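Local coordinates for metallo-beta-lactamase superfamily protein (Thermus thermophilus, PDB 2ZWR), which binds two metal ions in the active site of a metallo-beta-lactamase fold and probably acts as a hydrolase, at residues V18-G23 with R113-Q118; E22-I27 with T43-L48; L52-F57 with P78-L83; A62-V67 with A97-P102; L146-V151 with A194-F199. All coordinates share one frame; numbering follows the deposited sequence.

Interaction 1 of 5, residues V18-G23 with R113-Q118; sequences VETGEG and RLFGFQ. With ZN (zinc ion), chain H.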
# COMPACT_ATOMS: atom_id res chain seq x y z
N VAL A 18 -1.27 10.01 5.71
CA VAL A 18 -2.53 10.60 5.25
C VAL A 18 -3.32 11.07 6.46
O VAL A 18 -3.56 10.30 7.39
CB VAL A 18 -3.39 9.57 4.46
CG1 VAL A 18 -4.68 10.22 3.95
CG2 VAL A 18 -2.59 8.95 3.30
N GLU A 19 -3.71 12.34 6.45
CA GLU A 19 -4.61 12.86 7.47
C GLU A 19 -6.04 12.54 7.05
O GLU A 19 -6.49 12.97 6.00
CB GLU A 19 -4.42 14.38 7.67
CG GLU A 19 -5.14 14.93 8.92
CD GLU A 19 -4.73 16.36 9.30
OE1 GLU A 19 -4.11 17.08 8.47
OE2 GLU A 19 -5.04 16.78 10.44
N THR A 20 -6.75 11.77 7.86
CA THR A 20 -8.15 11.45 7.56
C THR A 20 -9.07 12.18 8.55
O THR A 20 -8.60 12.79 9.52
CB THR A 20 -8.42 9.91 7.58
OG1 THR A 20 -8.70 9.46 8.92
CG2 THR A 20 -7.21 9.13 7.03
N GLY A 21 -10.37 12.13 8.29
CA GLY A 21 -11.36 12.68 9.22
C GLY A 21 -11.36 11.98 10.57
O GLY A 21 -11.91 12.50 11.55
N GLU A 22 -10.74 10.79 10.63
CA GLU A 22 -10.60 10.03 11.87
C GLU A 22 -9.17 10.00 12.41
O GLU A 22 -8.83 9.17 13.25
CB GLU A 22 -11.10 8.60 11.68
CG GLU A 22 -12.61 8.50 11.59
CD GLU A 22 -13.07 7.30 10.79
OE1 GLU A 22 -12.58 6.18 11.03
OE2 GLU A 22 -13.93 7.48 9.91
N GLY A 23 -8.33 10.92 11.95
CA GLY A 23 -6.94 10.96 12.39
C GLY A 23 -5.99 10.41 11.33
O GLY A 23 -6.43 9.80 10.35
N ARG A 113 -15.06 -0.35 5.79
CA ARG A 113 -14.80 1.08 5.91
C ARG A 113 -13.92 1.35 7.12
O ARG A 113 -14.27 0.94 8.23
CB ARG A 113 -16.11 1.87 6.09
CG ARG A 113 -16.69 2.47 4.84
CD ARG A 113 -17.49 1.46 4.06
NE ARG A 113 -18.58 2.10 3.33
N LEU A 114 -12.80 2.02 6.90
CA LEU A 114 -11.94 2.44 8.01
C LEU A 114 -11.16 3.67 7.62
O LEU A 114 -10.69 3.80 6.48
CB LEU A 114 -10.98 1.31 8.48
CG LEU A 114 -9.68 1.00 7.72
CD1 LEU A 114 -8.78 0.08 8.53
CD2 LEU A 114 -9.97 0.37 6.38
N PHE A 115 -11.03 4.58 8.59
CA PHE A 115 -10.33 5.85 8.42
C PHE A 115 -10.74 6.59 7.15
O PHE A 115 -9.90 7.20 6.48
CB PHE A 115 -8.81 5.64 8.46
CG PHE A 115 -8.30 5.14 9.79
CD1 PHE A 115 -8.05 6.03 10.83
CD2 PHE A 115 -8.06 3.78 9.99
CE1 PHE A 115 -7.57 5.57 12.06
CE2 PHE A 115 -7.57 3.31 11.20
CZ PHE A 115 -7.32 4.20 12.25
N GLY A 116 -12.03 6.54 6.84
CA GLY A 116 -12.58 7.28 5.70
C GLY A 116 -12.37 6.61 4.36
O GLY A 116 -12.68 7.22 3.32
N PHE A 117 -11.84 5.39 4.36
CA PHE A 117 -11.60 4.62 3.13
C PHE A 117 -12.58 3.45 2.98
O PHE A 117 -13.06 2.89 3.97
CB PHE A 117 -10.17 4.04 3.10
CG PHE A 117 -9.07 5.08 3.03
CD1 PHE A 117 -8.91 5.86 1.89
CD2 PHE A 117 -8.20 5.25 4.10
CE1 PHE A 117 -7.89 6.81 1.84
CE2 PHE A 117 -7.18 6.18 4.05
CZ PHE A 117 -7.02 6.97 2.92
N GLN A 118 -12.86 3.08 1.74
CA GLN A 118 -13.52 1.82 1.44
C GLN A 118 -12.45 0.85 0.94
O GLN A 118 -11.65 1.19 0.06
CB GLN A 118 -14.62 2.03 0.40
CG GLN A 118 -15.28 0.75 -0.12
CD GLN A 118 -16.31 0.99 -1.25
OE1 GLN A 118 -17.15 0.12 -1.51
NE2 GLN A 118 -16.24 2.15 -1.90
ZN ZN H . -14.61 5.08 10.31
O HOH W 1 -14.83 5.04 8.01

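Interaction 2 of 5, residues E22-I27 with T43-L48; sequences EGPVLI and TGLIPL. With ZN (zinc ion), chain H.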
# COMPACT_ATOMS: atom_id res chain seq x y z
N GLU A 22 -10.74 10.79 10.63
CA GLU A 22 -10.60 10.03 11.87
C GLU A 22 -9.17 10.00 12.41
O GLU A 22 -8.83 9.17 13.25
CB GLU A 22 -11.10 8.60 11.68
CG GLU A 22 -12.61 8.50 11.59
CD GLU A 22 -13.07 7.30 10.79
OE1 GLU A 22 -12.58 6.18 11.03
OE2 GLU A 22 -13.93 7.48 9.91
N GLY A 23 -8.33 10.92 11.95
CA GLY A 23 -6.94 10.96 12.39
C GLY A 23 -5.99 10.41 11.33
O GLY A 23 -6.43 9.80 10.35
N PRO A 24 -4.68 10.62 11.53
CA PRO A 24 -3.67 10.22 10.55
C PRO A 24 -3.49 8.71 10.46
O PRO A 24 -3.59 8.00 11.47
CB PRO A 24 -2.38 10.88 11.08
CG PRO A 24 -2.84 11.88 12.10
CD PRO A 24 -4.07 11.29 12.69
N VAL A 25 -3.25 8.23 9.24
CA VAL A 25 -2.81 6.86 9.02
C VAL A 25 -1.56 6.83 8.16
O VAL A 25 -1.30 7.75 7.37
CB VAL A 25 -3.90 5.95 8.34
CG1 VAL A 25 -5.02 5.64 9.29
CG2 VAL A 25 -4.43 6.58 7.02
N LEU A 26 -0.81 5.75 8.31
CA LEU A 26 0.38 5.52 7.53
C LEU A 26 0.20 4.27 6.66
O LEU A 26 0.01 3.17 7.19
CB LEU A 26 1.57 5.37 8.48
CG LEU A 26 2.92 5.05 7.86
CD1 LEU A 26 3.30 6.06 6.81
CD2 LEU A 26 3.95 4.96 8.99
N ILE A 27 0.24 4.47 5.34
CA ILE A 27 0.08 3.41 4.35
C ILE A 27 1.43 2.88 3.84
O ILE A 27 2.24 3.65 3.33
CB ILE A 27 -0.78 3.90 3.14
CG1 ILE A 27 -2.18 4.31 3.60
CG2 ILE A 27 -0.84 2.84 2.02
CD1 ILE A 27 -3.05 4.95 2.51
N THR A 43 5.54 17.24 9.49
CA THR A 43 4.11 17.40 9.22
C THR A 43 3.29 17.65 10.49
O THR A 43 2.19 18.17 10.41
CB THR A 43 3.53 16.15 8.49
OG1 THR A 43 3.75 14.98 9.29
CG2 THR A 43 4.16 15.96 7.11
N GLY A 44 3.83 17.25 11.64
CA GLY A 44 3.10 17.32 12.91
C GLY A 44 2.00 16.27 13.03
O GLY A 44 1.09 16.42 13.84
N LEU A 45 2.09 15.22 12.22
CA LEU A 45 1.07 14.15 12.20
C LEU A 45 1.60 12.84 12.78
O LEU A 45 2.65 12.36 12.37
CB LEU A 45 0.58 13.92 10.77
CG LEU A 45 -0.16 15.04 10.02
CD1 LEU A 45 -0.35 14.65 8.57
CD2 LEU A 45 -1.51 15.35 10.69
N ILE A 46 0.87 12.28 13.74
CA ILE A 46 1.21 10.97 14.29
C ILE A 46 0.17 9.95 13.83
O ILE A 46 -1.01 10.08 14.16
CB ILE A 46 1.26 10.97 15.85
CG1 ILE A 46 1.98 12.21 16.39
CG2 ILE A 46 1.92 9.68 16.37
CD1 ILE A 46 1.72 12.45 17.88
N PRO A 47 0.60 8.91 13.08
CA PRO A 47 -0.37 7.92 12.59
C PRO A 47 -1.03 7.17 13.75
O PRO A 47 -0.39 6.96 14.79
CB PRO A 47 0.50 6.96 11.76
CG PRO A 47 1.88 7.11 12.32
CD PRO A 47 1.98 8.58 12.68
N LEU A 48 -2.29 6.80 13.57
CA LEU A 48 -3.02 6.02 14.55
C LEU A 48 -3.01 4.53 14.22
O LEU A 48 -3.38 3.69 15.04
CB LEU A 48 -4.48 6.51 14.64
CG LEU A 48 -4.67 7.95 15.11
CD1 LEU A 48 -6.15 8.28 15.23
CD2 LEU A 48 -3.92 8.21 16.42
ZN ZN H . -14.61 5.08 10.31
O HOH W 1 -14.83 5.04 8.01

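Interaction 3 of 5, residues L52-F57 with P78-L83; sequences LTHAHF and PLDLPL. With ZN (zinc ion), chain D.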
# COMPACT_ATOMS: atom_id res chain seq x y z
N LEU A 52 -1.98 -1.61 5.21
CA LEU A 52 -1.16 -2.27 4.17
C LEU A 52 -1.96 -2.68 2.94
O LEU A 52 -2.89 -3.48 3.04
CB LEU A 52 -0.39 -3.47 4.75
CG LEU A 52 0.54 -3.23 5.95
CD1 LEU A 52 1.09 -4.57 6.46
CD2 LEU A 52 1.68 -2.26 5.62
N THR A 53 -1.57 -2.14 1.78
CA THR A 53 -2.15 -2.55 0.49
C THR A 53 -1.82 -4.00 0.25
O THR A 53 -2.67 -4.75 -0.23
CB THR A 53 -1.64 -1.71 -0.72
OG1 THR A 53 -0.23 -1.92 -0.91
CG2 THR A 53 -1.96 -0.21 -0.55
N HIS A 54 -0.59 -4.39 0.59
CA HIS A 54 -0.18 -5.80 0.54
C HIS A 54 1.11 -6.00 1.34
O HIS A 54 1.65 -5.04 1.90
CB HIS A 54 -0.07 -6.30 -0.91
CG HIS A 54 1.04 -5.67 -1.70
ND1 HIS A 54 1.10 -4.32 -1.97
CD2 HIS A 54 2.11 -6.22 -2.32
CE1 HIS A 54 2.17 -4.06 -2.70
NE2 HIS A 54 2.80 -5.19 -2.92
N ALA A 55 1.61 -7.24 1.40
CA ALA A 55 2.72 -7.60 2.29
C ALA A 55 3.99 -8.10 1.60
O ALA A 55 4.76 -8.85 2.21
CB ALA A 55 2.27 -8.61 3.33
N HIS A 56 4.24 -7.70 0.36
CA HIS A 56 5.60 -7.81 -0.17
C HIS A 56 6.55 -7.03 0.75
O HIS A 56 6.18 -5.97 1.30
CB HIS A 56 5.70 -7.31 -1.59
CG HIS A 56 5.07 -8.22 -2.59
ND1 HIS A 56 4.54 -7.76 -3.78
CD2 HIS A 56 4.85 -9.55 -2.56
CE1 HIS A 56 4.04 -8.79 -4.45
NE2 HIS A 56 4.21 -9.88 -3.73
N PHE A 57 7.76 -7.56 0.90
CA PHE A 57 8.74 -7.01 1.84
C PHE A 57 9.06 -5.53 1.66
O PHE A 57 9.39 -4.85 2.64
CB PHE A 57 10.02 -7.87 1.86
CG PHE A 57 10.91 -7.72 0.63
CD1 PHE A 57 10.92 -8.71 -0.35
CD2 PHE A 57 11.79 -6.64 0.50
CE1 PHE A 57 11.75 -8.61 -1.48
CE2 PHE A 57 12.63 -6.53 -0.63
CZ PHE A 57 12.61 -7.52 -1.61
N PRO A 78 -6.10 -10.83 5.30
CA PRO A 78 -5.62 -12.13 5.79
C PRO A 78 -5.00 -13.03 4.71
O PRO A 78 -4.18 -13.89 5.03
CB PRO A 78 -6.88 -12.78 6.39
CG PRO A 78 -8.02 -12.03 5.80
CD PRO A 78 -7.53 -10.63 5.61
N LEU A 79 -5.38 -12.84 3.45
CA LEU A 79 -4.77 -13.63 2.37
C LEU A 79 -3.30 -13.25 2.09
O LEU A 79 -2.58 -14.01 1.45
CB LEU A 79 -5.62 -13.58 1.09
CG LEU A 79 -6.92 -14.41 1.09
CD1 LEU A 79 -7.61 -14.31 -0.24
CD2 LEU A 79 -6.65 -15.88 1.43
N ASP A 80 -2.84 -12.11 2.62
CA ASP A 80 -1.40 -11.76 2.54
C ASP A 80 -0.58 -12.06 3.80
O ASP A 80 0.61 -11.70 3.88
CB ASP A 80 -1.19 -10.30 2.12
CG ASP A 80 -0.97 -10.14 0.62
OD1 ASP A 80 -1.29 -11.09 -0.12
OD2 ASP A 80 -0.45 -9.09 0.19
N LEU A 81 -1.20 -12.72 4.79
CA LEU A 81 -0.49 -13.11 6.01
C LEU A 81 0.75 -13.99 5.77
O LEU A 81 1.78 -13.75 6.40
CB LEU A 81 -1.42 -13.83 7.00
CG LEU A 81 -1.77 -13.24 8.38
CD1 LEU A 81 -0.78 -12.21 8.92
CD2 LEU A 81 -3.19 -12.71 8.38
N PRO A 82 0.65 -15.02 4.89
CA PRO A 82 1.85 -15.81 4.62
C PRO A 82 3.00 -14.98 4.07
O PRO A 82 4.15 -15.21 4.45
CB PRO A 82 1.36 -16.85 3.60
CG PRO A 82 -0.11 -16.97 3.89
CD PRO A 82 -0.52 -15.55 4.16
N LEU A 83 2.70 -14.01 3.21
CA LEU A 83 3.71 -13.08 2.72
C LEU A 83 4.27 -12.22 3.86
O LEU A 83 5.48 -12.02 3.96
CB LEU A 83 3.13 -12.19 1.62
CG LEU A 83 2.77 -12.80 0.26
CD1 LEU A 83 2.09 -11.77 -0.61
CD2 LEU A 83 3.99 -13.36 -0.45
ZN ZN D . 4.32 -5.71 -4.41
O HOH W 2 6.16 -4.77 -4.18

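Interaction 4 of 5, residues A62-V67 with A97-P102; sequences AVAPLV and AIPKPP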
# COMPACT_ATOMS: atom_id res chain seq x y z
N ALA A 62 9.46 -1.34 7.49
CA ALA A 62 9.51 -0.37 8.58
C ALA A 62 8.39 -0.57 9.57
O ALA A 62 8.25 0.19 10.52
CB ALA A 62 9.47 1.05 8.04
N VAL A 63 7.57 -1.60 9.35
CA VAL A 63 6.46 -1.87 10.28
C VAL A 63 6.96 -2.12 11.71
O VAL A 63 6.49 -1.46 12.63
CB VAL A 63 5.53 -3.00 9.79
CG1 VAL A 63 4.55 -3.42 10.90
CG2 VAL A 63 4.77 -2.56 8.56
N ALA A 64 7.91 -3.05 11.88
CA ALA A 64 8.35 -3.45 13.24
C ALA A 64 8.82 -2.31 14.18
O ALA A 64 8.32 -2.21 15.30
CB ALA A 64 9.39 -4.59 13.17
N PRO A 65 9.80 -1.47 13.74
CA PRO A 65 10.21 -0.34 14.58
C PRO A 65 9.09 0.64 14.93
O PRO A 65 9.06 1.15 16.05
CB PRO A 65 11.29 0.37 13.75
CG PRO A 65 11.14 -0.16 12.33
CD PRO A 65 10.61 -1.56 12.50
N LEU A 66 8.18 0.88 13.99
CA LEU A 66 7.08 1.82 14.22
C LEU A 66 6.02 1.26 15.19
O LEU A 66 5.45 2.01 15.96
CB LEU A 66 6.44 2.24 12.90
CG LEU A 66 7.39 3.03 11.98
CD1 LEU A 66 6.68 3.48 10.71
CD2 LEU A 66 8.02 4.22 12.69
N VAL A 67 5.79 -0.05 15.13
CA VAL A 67 4.90 -0.72 16.08
C VAL A 67 5.53 -0.74 17.49
O VAL A 67 4.85 -0.47 18.48
CB VAL A 67 4.56 -2.17 15.61
CG1 VAL A 67 3.90 -2.97 16.70
CG2 VAL A 67 3.68 -2.12 14.36
N ALA A 97 18.25 -6.63 4.38
CA ALA A 97 17.91 -6.81 5.78
C ALA A 97 16.73 -5.95 6.19
O ALA A 97 16.79 -4.72 6.13
CB ALA A 97 19.11 -6.50 6.67
N ILE A 98 15.65 -6.61 6.62
CA ILE A 98 14.56 -5.91 7.31
C ILE A 98 14.19 -6.65 8.60
O ILE A 98 14.41 -7.87 8.71
CB ILE A 98 13.29 -5.67 6.41
CG1 ILE A 98 12.77 -6.97 5.80
CG2 ILE A 98 13.59 -4.63 5.34
CD1 ILE A 98 11.27 -6.96 5.49
N PRO A 99 13.65 -5.93 9.60
CA PRO A 99 13.10 -6.62 10.76
C PRO A 99 11.82 -7.36 10.40
O PRO A 99 11.01 -6.86 9.60
CB PRO A 99 12.78 -5.49 11.73
CG PRO A 99 12.58 -4.29 10.86
CD PRO A 99 13.54 -4.46 9.73
N LYS A 100 11.63 -8.53 11.01
CA LYS A 100 10.43 -9.32 10.84
C LYS A 100 9.21 -8.51 11.27
O LYS A 100 9.18 -7.97 12.38
CB LYS A 100 10.52 -10.62 11.65
CG LYS A 100 9.41 -11.63 11.34
CD LYS A 100 9.46 -12.82 12.30
CE LYS A 100 8.57 -13.94 11.79
NZ LYS A 100 7.14 -13.55 11.80
N PRO A 101 8.22 -8.39 10.37
CA PRO A 101 7.00 -7.65 10.68
C PRO A 101 6.26 -8.30 11.85
O PRO A 101 6.14 -9.52 11.88
CB PRO A 101 6.20 -7.74 9.38
CG PRO A 101 7.23 -8.04 8.32
CD PRO A 101 8.19 -8.95 9.01
N PRO A 102 5.80 -7.49 12.83
CA PRO A 102 5.22 -8.00 14.07
C PRO A 102 3.77 -8.51 13.96
O PRO A 102 2.94 -7.91 13.28
CB PRO A 102 5.27 -6.78 15.00
CG PRO A 102 5.14 -5.63 14.10
CD PRO A 102 5.84 -6.02 12.82
O HOH W 3 8.88 -4.95 9.68

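Interaction 5 of 5, residues L146-V151 with A194-F199; sequences LFRGSV and ARTNPF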
# COMPACT_ATOMS: atom_id res chain seq x y z
N LEU A 146 -1.65 -0.48 -10.26
CA LEU A 146 -1.55 0.40 -11.41
C LEU A 146 -0.48 1.47 -11.20
O LEU A 146 -0.51 2.20 -10.21
CB LEU A 146 -2.92 1.05 -11.65
CG LEU A 146 -3.10 2.05 -12.79
CD1 LEU A 146 -2.96 1.38 -14.17
CD2 LEU A 146 -4.45 2.74 -12.66
N PHE A 147 0.44 1.56 -12.16
CA PHE A 147 1.47 2.59 -12.14
C PHE A 147 1.23 3.62 -13.23
O PHE A 147 0.34 3.45 -14.07
CB PHE A 147 2.87 1.97 -12.29
CG PHE A 147 3.19 0.93 -11.24
CD1 PHE A 147 2.91 1.17 -9.89
CD2 PHE A 147 3.77 -0.28 -11.60
CE1 PHE A 147 3.19 0.21 -8.91
CE2 PHE A 147 4.06 -1.24 -10.63
CZ PHE A 147 3.78 -0.99 -9.28
N ARG A 148 2.02 4.69 -13.19
CA ARG A 148 2.08 5.67 -14.27
C ARG A 148 2.80 5.00 -15.45
O ARG A 148 4.03 4.86 -15.44
CB ARG A 148 2.77 6.95 -13.77
CG ARG A 148 3.19 7.99 -14.82
CD ARG A 148 2.02 8.76 -15.43
NE ARG A 148 1.30 7.95 -16.42
CZ ARG A 148 1.65 7.84 -17.70
NH1 ARG A 148 0.93 7.07 -18.50
NH2 ARG A 148 2.71 8.49 -18.18
N GLY A 149 2.02 4.53 -16.42
CA GLY A 149 2.55 3.88 -17.62
C GLY A 149 2.84 2.39 -17.53
O GLY A 149 3.44 1.82 -18.44
N SER A 150 2.40 1.74 -16.45
CA SER A 150 2.62 0.31 -16.28
C SER A 150 1.66 -0.28 -15.25
O SER A 150 0.76 0.41 -14.76
CB SER A 150 4.07 0.01 -15.87
OG SER A 150 4.33 -1.39 -15.93
N VAL A 151 1.84 -1.56 -14.95
CA VAL A 151 1.04 -2.25 -13.93
C VAL A 151 1.94 -3.10 -13.05
O VAL A 151 3.13 -3.30 -13.35
CB VAL A 151 -0.12 -3.08 -14.53
CG1 VAL A 151 -1.03 -2.20 -15.36
CG2 VAL A 151 0.39 -4.27 -15.35
N ALA A 194 -6.19 5.37 -18.49
CA ALA A 194 -7.14 4.93 -19.53
C ALA A 194 -6.69 5.35 -20.93
O ALA A 194 -6.92 4.63 -21.90
CB ALA A 194 -8.56 5.45 -19.23
N ARG A 195 -6.03 6.50 -21.03
CA ARG A 195 -5.57 7.04 -22.30
C ARG A 195 -4.17 6.57 -22.73
O ARG A 195 -3.88 6.53 -23.92
CB ARG A 195 -5.62 8.57 -22.28
CG ARG A 195 -7.03 9.19 -22.44
CD ARG A 195 -7.62 9.01 -23.86
NE ARG A 195 -8.67 9.99 -24.16
CZ ARG A 195 -9.95 9.70 -24.40
NH1 ARG A 195 -10.38 8.45 -24.39
NH2 ARG A 195 -10.81 10.69 -24.67
N THR A 196 -3.31 6.22 -21.78
CA THR A 196 -1.88 6.02 -22.07
C THR A 196 -1.26 4.68 -21.68
O THR A 196 -0.20 4.33 -22.21
CB THR A 196 -1.02 7.08 -21.38
OG1 THR A 196 -1.25 7.01 -19.97
CG2 THR A 196 -1.32 8.47 -21.90
N ASN A 197 -1.87 3.97 -20.74
CA ASN A 197 -1.26 2.73 -20.24
C ASN A 197 -1.28 1.59 -21.27
O ASN A 197 -2.35 1.16 -21.71
CB ASN A 197 -1.93 2.29 -18.94
CG ASN A 197 -1.05 1.35 -18.11
OD1 ASN A 197 -0.65 0.29 -18.57
ND2 ASN A 197 -0.78 1.75 -16.88
N PRO A 198 -0.08 1.08 -21.64
CA PRO A 198 0.03 0.00 -22.63
C PRO A 198 -0.60 -1.33 -22.20
O PRO A 198 -0.87 -2.18 -23.05
CB PRO A 198 1.54 -0.15 -22.81
CG PRO A 198 2.13 0.36 -21.55
CD PRO A 198 1.24 1.48 -21.12
N PHE A 199 -0.85 -1.50 -20.89
CA PHE A 199 -1.49 -2.72 -20.37
C PHE A 199 -3.02 -2.58 -20.30
O PHE A 199 -3.72 -3.51 -19.90
CB PHE A 199 -0.96 -3.06 -18.97
CG PHE A 199 0.50 -3.44 -18.93
CD1 PHE A 199 0.89 -4.78 -18.98
CD2 PHE A 199 1.48 -2.46 -18.79
CE1 PHE A 199 2.24 -5.14 -18.91
CE2 PHE A 199 2.83 -2.81 -18.73
CZ PHE A 199 3.21 -4.15 -18.79

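Interaction 1 of 5, residues V18-G23 with R113-Q118
The Phe115 ring turns its edge to the 18-23 turn: Thr20 OG1 lies in the ring plane, and the carbonyl O of Glu22 sits near that plane beside CD1 and CE1. Phe117 likewise receives Val18 at its edge, CG1 standing 4.1 Å from CZ. Two beta hairpins meet here, one from each sheet of the metallo-beta-lactamase alpha-beta/beta-alpha sandwich: a type I turn from Thr20 to Gly23 and a type I' turn from Leu114 to Phe117. Thr20 sets its CB 3.3 Å from Phe115 O, and its CG2 nears Phe117 CE2, while its hydroxyl serves its own turn. OG1 takes the backbone N-H of Glu22 in an ST turn and donates to Gly23 O (2.7 Å) on a lone pair; that carbonyl also accepts from Thr20 N. Leu51 of strand 50-51 packs against both phenylalanines. At the outer end, Glu22 extends beyond CG and brings its carboxylate to the tip of the second hairpin. A weak, bent bond joins Phe115 N to Glu22 OE1 (3.3 Å, 125° at the hydrogen). Both carboxylate oxygens chelate a zinc ion, OE1 at 2.4 Å and OE2 at 2.5 Å, and a water is bound to the same zinc ion at 2.3 Å.

Interaction 2 of 5, residues E22-I27 with T43-L48
Glu22 meets Leu48 through its backbone: the carbonyl O stands 3.4 Å from Leu48 CD1, while the side chain leads away to its zinc ion. Gly23 follows, its CA touching the same methyl. Pro24 carries most of the contact. The CG corner of its ring lies 3.3 Å from Ile46 O and 4.0 Å from Leu45 CD2, and CD faces Leu48 CG, so the ring is bordered by the bend of residues 45-48. Its carbonyl makes the one hydrogen bond across the segments, from Leu48 N to Pro24 O (2.7 Å, 163° at the hydrogen), the donor tilted 33° from the carbonyl plane. Pro47 CA adds a CH...O approach to this oxygen at 3.4 Å. With CG beside its backbone N (chi1 -63°), Leu48 sends its branch back over Pro24 O and on to Glu22. Val25 points away from the loop, its side chain packing on Phe115, and only its backbone nears Pro47. Leu26 turns back toward the loop, CB against Pro47 CB at 3.8 Å, with Phe40 of helix 33-43 touching both residues. The arrangement belongs to a right-handed beta-alpha-beta crossover, in which the loop after helix 33-43 passes strand 23-27 before entering its parallel neighbour, strand 50-51, in the N-terminal sheet of the metallo-beta-lactamase fold.

Interaction 3 of 5, residues L52-F57 with P78-L83
His54 and Asp80 cross obliquely, imidazole and carboxylate planes 59° apart, and the carboxylate reaches the backbone side of the histidine instead of its ring nitrogens. Asp80 OD2 lies 3.0 Å from His54 CB and accepts the N-H of Ala55, with 3.0 Å from Ala55 N to OD2. The donor meets this oxygen on its anti side, 25° out of the carboxylate plane. Ser126 OG also bonds to OD2, and Gly128 N to OD1, so the buried aspartate ties the metal-binding loop to the segment after His125. His54 has its CG between backbone N and carbonyl carbon (chi1 67°), which turns the ring back to Thr53. There ND1 donates to Thr53 OG1 nearly in the ring plane (2.9 Å), fixing the ring's rotation while NE2 binds the zinc ion at 2.2 Å. His56 uses the other nitrogen: ND1 coordinates the metal at 2.2 Å and NE2 is hydrogen-bonded to Pro157 O. Leu83 lies alongside this ring, pointing the same way, with CD1 4.0 Å from His56 CD2. Ala55 points toward the 78-83 segment, its CB against Asp80 CB and Leu83 CB. His54 and His56 open the HxHxDH metal motif of the superfamily; His125, Asp144 and a water complete their zinc site. The histidine loop follows strand 50-51 and leads to helix 63-70, while Asp80 and Leu83 approach it from the start of helix 81-85, just beyond parallel strand 74-76.

Interaction 4 of 5, residues A62-V67 with A97-P102
Helix 63-70, which follows the metal-binding loop of the metallo-beta-lactamase fold, packs here against an extended, proline-rich segment, residues 97-102, leading from helix 87-93 toward strand 106-107. The contact is apolar, with proline rings set against the first turns of the helix. Val63 and Val67, one helical turn apart, both meet Pro102. Its CD is pressed against Val63 CG1 at 3.5 Å, closer than usual for two carbons, and its CG sits 3.8 Å from Val67 CG2. Both valines hold CG1 anti to the backbone N (chi1 170° in Val63), yet they offer different edges: Val63 presents CG1 alone, whereas CB and both methyls of Val67 gather round Pro102 CG. Ala64 occupies the middle: its methyl sits between Pro99 CB and Pro102 CD, both 3.8 Å from Ala64 CB, with Lys100 O at 3.5 Å. Further out, the side chains of Pro65 and Pro99 cross at about a right angle, Pro65 CD meeting Pro99 CG at 3.7 Å. Tyr84 of helix 81-85 touches Val63 and bonds through its hydroxyl to Pro102 O. No direct hydrogen bond joins the two segments. One water bridges them instead, accepting from Ala64 N at 3.1 Å in the first turn of the helix and donating to Pro99 O at 2.9 Å.

Interaction 5 of 5, residues L146-V151 with A194-F199
Hydrogen bonding between Asn197 and the 146-151 hairpin centres on the asparagine amide. Asn197 ND2 donates to Ser150 O (2.9 Å, 164° at the hydrogen), the oxygen lying in the amide plane while the donor stands above the carbonyl plane, 46° out of it. Phe147 N reaches the same oxygen from the opposite face, so Ser150 O is gripped by two N-H groups. The other end of the amide closes an Asx turn: Asn197 OD1 accepts Phe199 N at 2.9 Å on a lone pair. With CG anti to the backbone N, the amide extends from the end of helix 190-196 into the hairpin. Apolar packing is carried by Val151 and Phe199. Val151 CG2 lies over one face of the Phe199 ring in a CH-pi contact, 3.8 Å from the centroid and 19° off the normal, and Val151 CG1 leans on Phe199 CB at 3.7 Å. Carbon also meets polar atoms: Pro198 CD rests 3.5 Å from Gly149 O. Charge enters through Glu193 of the same helix, which forms a salt bridge with Arg148 NE and accepts from Asn197 ND2 and Gly149 N. The amide therefore has both ends engaged: its NH2 joins the hairpin carbonyl to Glu193 and its oxygen shapes the chain leaving the helix, so polar bonds and the Phe199 face together fasten the chain following helix 190-196 to the hairpin just after metal ligand Asp144.

In the fold
Interactions 1 to 4 lie within the first 118 residues, and interaction 5 follows them along the chain. Interactions 1 and 2, centres 10 Å apart, share Glu22, Gly23 and a zinc ion, and strands 13-20 and 23-27 are neighbours in one sheet; interaction 1 bridges that sheet to the second one. Interaction 3 holds the dinuclear-site loop, about 20 Å from interaction 1 between centres, and touches interaction 2 through Ile27 and Thr53. Its segments alternate with those of interaction 4, 14 Å away, where Phe57 meets Ile98. Interaction 5 lies opposite interactions 2 and 4 across the chain's centre, so the contacts span both halves of the sandwich around the metal site.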